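Possible protein of nuclear scaffold (Encephalitozoon cuniculi, PDB 3KAE) probably serves as the Cdc27 subunit of the anaphase-promoting complex, its N-terminal domain, the part described here, forming a homodimer built of tetratricopeptide repeats. Local coordinates at residues Asp77-Leu89 / Glu113-Ser127. Residues are numbered along the deposited sequence; the frame is centred on the assembly and turned at random.
Sequences DYKKAIKSLESIL and EEFFESLLGDLCTLS
Leu85, Leu89 and Leu123 act as knobs in an apolar, nearly antiparallel packing of helices 78-89 and 113-126, successive long helices of the tetratricopeptide repeat array. The axes approach to 9.6 Å at 153°, a spacing that suits leucine, whose forked end fills a hole without needing a polar partner. In Leu85, chi1 of -82° sets CG beside the backbone N, from where the fork reaches in among Phe116, Leu119, Leu120 and Leu123, Leu85 CD1 lying 3.6 Å from Leu123 CD1. Leu123 returns the fit among Tyr78, Ala81, Ile82 and Leu85. The short side chain of Ala81 lets this leucine come close, Leu123 CD2 standing 3.5 Å from Ala81 CB, while the Ile82 side chain slides past that of Leu123 in the opposite direction, Ile82 CG1 against Leu123 CB.

At one end, the Tyr78 ring is a broad plate crossing Leu126 at about a right angle; Leu126 CB sits over one face, 4.0 Å from the centroid, in a CH-pi contact. At the other end, Leu89 fits among Glu113, Phe116, Glu117 and Leu120, with Leu89 CD1 tight against Leu120 CD2 at 3.5 Å. Ile88 CG2 lies over one face of the Phe116 ring, toward its rim. Glu117, bent at chi2 (-69°), brings OE2 near Leu89 CD1, while its OE1 is hydrogen-bonded to His136.

Helix 62-74 packs beside this pair, Ser69 touching both Leu85 and Leu119, and helix 130-143 meets Cys124 through Glu132 and His136. The Phe115 ring, directed away from helix 78-89, stacks on Tyr15 of the second subunit, so helix 113-126 also contributes to the dimer contact.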
# COMPACT_ATOMS: atom_id res chain seq x y z
N ASP C 77 8.26 2.55 -17.22
CA ASP C 77 9.15 3.55 -17.80
C ASP C 77 10.46 3.54 -17.04
O ASP C 77 10.73 4.40 -16.20
CB ASP C 77 8.52 4.95 -17.77
CG ASP C 77 9.25 5.94 -18.66
OD1 ASP C 77 10.45 5.70 -18.96
OD2 ASP C 77 8.64 6.95 -19.07
N TYR C 78 11.29 2.54 -17.34
CA TYR C 78 12.49 2.31 -16.56
C TYR C 78 13.52 3.44 -16.68
O TYR C 78 14.24 3.73 -15.72
CB TYR C 78 13.10 0.94 -16.89
CG TYR C 78 12.10 -0.19 -16.73
CD1 TYR C 78 11.36 -0.32 -15.56
CD2 TYR C 78 11.90 -1.13 -17.74
CE1 TYR C 78 10.43 -1.34 -15.41
CE2 TYR C 78 10.99 -2.17 -17.59
CZ TYR C 78 10.25 -2.26 -16.42
OH TYR C 78 9.34 -3.28 -16.26
N LYS C 79 13.57 4.09 -17.85
CA LYS C 79 14.58 5.11 -18.07
C LYS C 79 14.30 6.27 -17.15
O LYS C 79 15.20 6.89 -16.58
CB LYS C 79 14.59 5.56 -19.52
N LYS C 80 13.02 6.59 -16.99
CA LYS C 80 12.61 7.68 -16.13
C LYS C 80 12.76 7.29 -14.66
O LYS C 80 13.26 8.09 -13.86
CB LYS C 80 11.20 8.14 -16.45
CG LYS C 80 11.08 8.86 -17.79
CD LYS C 80 9.71 9.52 -17.98
CE LYS C 80 9.63 10.32 -19.27
NZ LYS C 80 9.32 9.49 -20.47
N ALA C 81 12.35 6.06 -14.33
CA ALA C 81 12.57 5.52 -12.99
C ALA C 81 14.02 5.70 -12.56
O ALA C 81 14.30 6.22 -11.49
CB ALA C 81 12.15 4.06 -12.92
N ILE C 82 14.93 5.26 -13.43
CA ILE C 82 16.36 5.38 -13.18
C ILE C 82 16.79 6.84 -13.03
O ILE C 82 17.46 7.21 -12.07
CB ILE C 82 17.16 4.75 -14.33
CG1 ILE C 82 16.88 3.25 -14.39
CG2 ILE C 82 18.66 5.07 -14.17
CD1 ILE C 82 17.67 2.49 -15.46
N LYS C 83 16.41 7.67 -13.99
CA LYS C 83 16.76 9.09 -13.93
C LYS C 83 16.32 9.71 -12.60
O LYS C 83 17.06 10.49 -12.00
CB LYS C 83 16.14 9.85 -15.10
N SER C 84 15.13 9.34 -12.14
CA SER C 84 14.60 9.92 -10.91
C SER C 84 15.48 9.58 -9.71
O SER C 84 15.74 10.43 -8.86
CB SER C 84 13.15 9.46 -10.65
OG SER C 84 12.25 10.09 -11.54
N LEU C 85 15.93 8.33 -9.65
CA LEU C 85 16.71 7.86 -8.51
C LEU C 85 18.08 8.50 -8.49
O LEU C 85 18.59 8.87 -7.43
CB LEU C 85 16.89 6.35 -8.58
CG LEU C 85 15.79 5.44 -8.08
CD1 LEU C 85 16.25 4.02 -8.24
CD2 LEU C 85 15.48 5.76 -6.63
N GLU C 86 18.70 8.60 -9.67
CA GLU C 86 20.03 9.16 -9.78
C GLU C 86 20.06 10.60 -9.27
O GLU C 86 21.06 11.04 -8.71
CB GLU C 86 20.50 9.12 -11.23
CG GLU C 86 20.75 7.71 -11.77
CD GLU C 86 21.07 7.71 -13.25
OE1 GLU C 86 20.66 8.65 -13.96
OE2 GLU C 86 21.75 6.77 -13.70
N SER C 87 18.96 11.31 -9.47
CA SER C 87 18.84 12.68 -8.96
C SER C 87 19.16 12.70 -7.47
O SER C 87 19.85 13.60 -6.99
CB SER C 87 17.43 13.22 -9.19
OG SER C 87 17.16 13.42 -10.56
N ILE C 88 18.67 11.70 -6.74
CA ILE C 88 18.92 11.60 -5.31
C ILE C 88 20.38 11.28 -5.03
O ILE C 88 21.07 12.04 -4.34
CB ILE C 88 18.06 10.50 -4.67
CG1 ILE C 88 16.59 10.64 -5.10
CG2 ILE C 88 18.21 10.53 -3.15
CD1 ILE C 88 15.66 9.60 -4.49
N LEU C 89 20.84 10.15 -5.56
CA LEU C 89 22.20 9.69 -5.34
C LEU C 89 23.24 10.70 -5.81
O LEU C 89 24.31 10.81 -5.22
CB LEU C 89 22.40 8.35 -6.04
CG LEU C 89 21.73 7.20 -5.30
CD1 LEU C 89 22.11 5.86 -5.91
CD2 LEU C 89 22.08 7.24 -3.81
N GLU C 113 20.78 4.46 1.47
CA GLU C 113 21.12 4.20 0.08
C GLU C 113 20.93 2.75 -0.36
O GLU C 113 20.85 2.48 -1.55
CB GLU C 113 22.54 4.67 -0.22
CG GLU C 113 22.70 6.18 -0.09
CD GLU C 113 24.10 6.66 -0.44
OE1 GLU C 113 25.01 5.81 -0.53
OE2 GLU C 113 24.27 7.88 -0.62
N GLU C 114 20.86 1.83 0.59
CA GLU C 114 20.57 0.44 0.23
C GLU C 114 19.34 0.37 -0.66
O GLU C 114 19.35 -0.29 -1.70
CB GLU C 114 20.33 -0.42 1.48
CG GLU C 114 21.04 0.07 2.71
CD GLU C 114 20.14 0.80 3.68
OE1 GLU C 114 19.20 0.18 4.21
OE2 GLU C 114 20.40 2.00 3.93
N PHE C 115 18.28 1.06 -0.24
CA PHE C 115 17.00 1.08 -0.97
C PHE C 115 17.09 1.64 -2.39
O PHE C 115 16.45 1.12 -3.30
CB PHE C 115 15.95 1.84 -0.15
CG PHE C 115 15.56 1.12 1.09
CD1 PHE C 115 14.67 0.06 1.04
CD2 PHE C 115 16.13 1.46 2.30
CE1 PHE C 115 14.32 -0.61 2.18
CE2 PHE C 115 15.80 0.77 3.45
CZ PHE C 115 14.89 -0.26 3.39
N PHE C 116 17.91 2.68 -2.59
CA PHE C 116 18.13 3.27 -3.92
C PHE C 116 18.95 2.35 -4.83
O PHE C 116 18.60 2.15 -5.99
CB PHE C 116 18.81 4.64 -3.81
CG PHE C 116 18.22 5.54 -2.76
CD1 PHE C 116 16.85 5.79 -2.72
CD2 PHE C 116 19.03 6.17 -1.83
CE1 PHE C 116 16.31 6.62 -1.77
CE2 PHE C 116 18.49 7.01 -0.87
CZ PHE C 116 17.13 7.23 -0.84
N GLU C 117 20.04 1.81 -4.31
CA GLU C 117 20.90 0.89 -5.07
C GLU C 117 20.15 -0.39 -5.43
O GLU C 117 20.33 -0.93 -6.52
CB GLU C 117 22.16 0.54 -4.28
CG GLU C 117 23.07 1.73 -4.02
CD GLU C 117 23.73 2.25 -5.28
OE1 GLU C 117 23.61 1.58 -6.32
OE2 GLU C 117 24.38 3.32 -5.22
N SER C 118 19.29 -0.84 -4.52
CA SER C 118 18.48 -2.02 -4.76
C SER C 118 17.50 -1.79 -5.91
O SER C 118 17.42 -2.59 -6.84
CB SER C 118 17.71 -2.40 -3.49
OG SER C 118 16.77 -3.42 -3.76
N LEU C 119 16.78 -0.67 -5.83
CA LEU C 119 15.81 -0.30 -6.85
C LEU C 119 16.54 -0.05 -8.17
O LEU C 119 16.08 -0.44 -9.23
CB LEU C 119 15.06 0.95 -6.39
CG LEU C 119 13.63 1.27 -6.84
CD1 LEU C 119 13.61 2.33 -7.91
CD2 LEU C 119 12.84 0.01 -7.28
N LEU C 120 17.68 0.60 -8.07
CA LEU C 120 18.55 0.82 -9.21
C LEU C 120 18.99 -0.52 -9.83
O LEU C 120 19.12 -0.64 -11.05
CB LEU C 120 19.75 1.61 -8.72
CG LEU C 120 20.20 2.87 -9.43
CD1 LEU C 120 19.26 3.47 -10.46
CD2 LEU C 120 20.86 3.89 -8.51
N GLY C 121 19.17 -1.53 -9.00
CA GLY C 121 19.57 -2.84 -9.48
C GLY C 121 18.45 -3.44 -10.29
O GLY C 121 18.66 -3.95 -11.39
N ASP C 122 17.24 -3.38 -9.74
CA ASP C 122 16.04 -3.88 -10.41
C ASP C 122 15.81 -3.19 -11.74
O ASP C 122 15.53 -3.84 -12.75
CB ASP C 122 14.80 -3.69 -9.52
CG ASP C 122 14.84 -4.55 -8.28
OD1 ASP C 122 15.68 -5.48 -8.23
OD2 ASP C 122 14.03 -4.31 -7.34
N LEU C 123 15.93 -1.86 -11.74
CA LEU C 123 15.74 -1.07 -12.94
C LEU C 123 16.76 -1.42 -14.04
O LEU C 123 16.36 -1.62 -15.19
CB LEU C 123 15.75 0.43 -12.62
CG LEU C 123 14.63 0.84 -11.63
CD1 LEU C 123 14.88 2.22 -11.03
CD2 LEU C 123 13.24 0.76 -12.27
N CYS C 124 18.06 -1.46 -13.69
CA CYS C 124 19.11 -1.84 -14.67
C CYS C 124 18.80 -3.20 -15.24
O CYS C 124 18.81 -3.38 -16.44
CB CYS C 124 20.51 -1.89 -14.05
SG CYS C 124 21.16 -0.29 -13.58
N THR C 125 18.48 -4.14 -14.35
CA THR C 125 18.12 -5.49 -14.76
C THR C 125 16.91 -5.52 -15.70
O THR C 125 16.98 -6.08 -16.80
CB THR C 125 17.81 -6.38 -13.56
OG1 THR C 125 19.01 -6.56 -12.79
CG2 THR C 125 17.27 -7.72 -14.01
N LEU C 126 15.80 -4.92 -15.27
CA LEU C 126 14.59 -4.93 -16.07
C LEU C 126 14.83 -4.22 -17.39
O LEU C 126 14.13 -4.45 -18.38
CB LEU C 126 13.47 -4.24 -15.32
CG LEU C 126 12.84 -5.01 -14.17
CD1 LEU C 126 12.13 -4.06 -13.21
CD2 LEU C 126 11.89 -6.05 -14.72
N SER C 127 15.82 -3.34 -17.39
CA SER C 127 16.09 -2.46 -18.52
C SER C 127 17.14 -3.07 -19.46
O SER C 127 17.49 -2.50 -20.50
CB SER C 127 16.53 -1.09 -17.99
OG SER C 127 16.45 -0.09 -18.98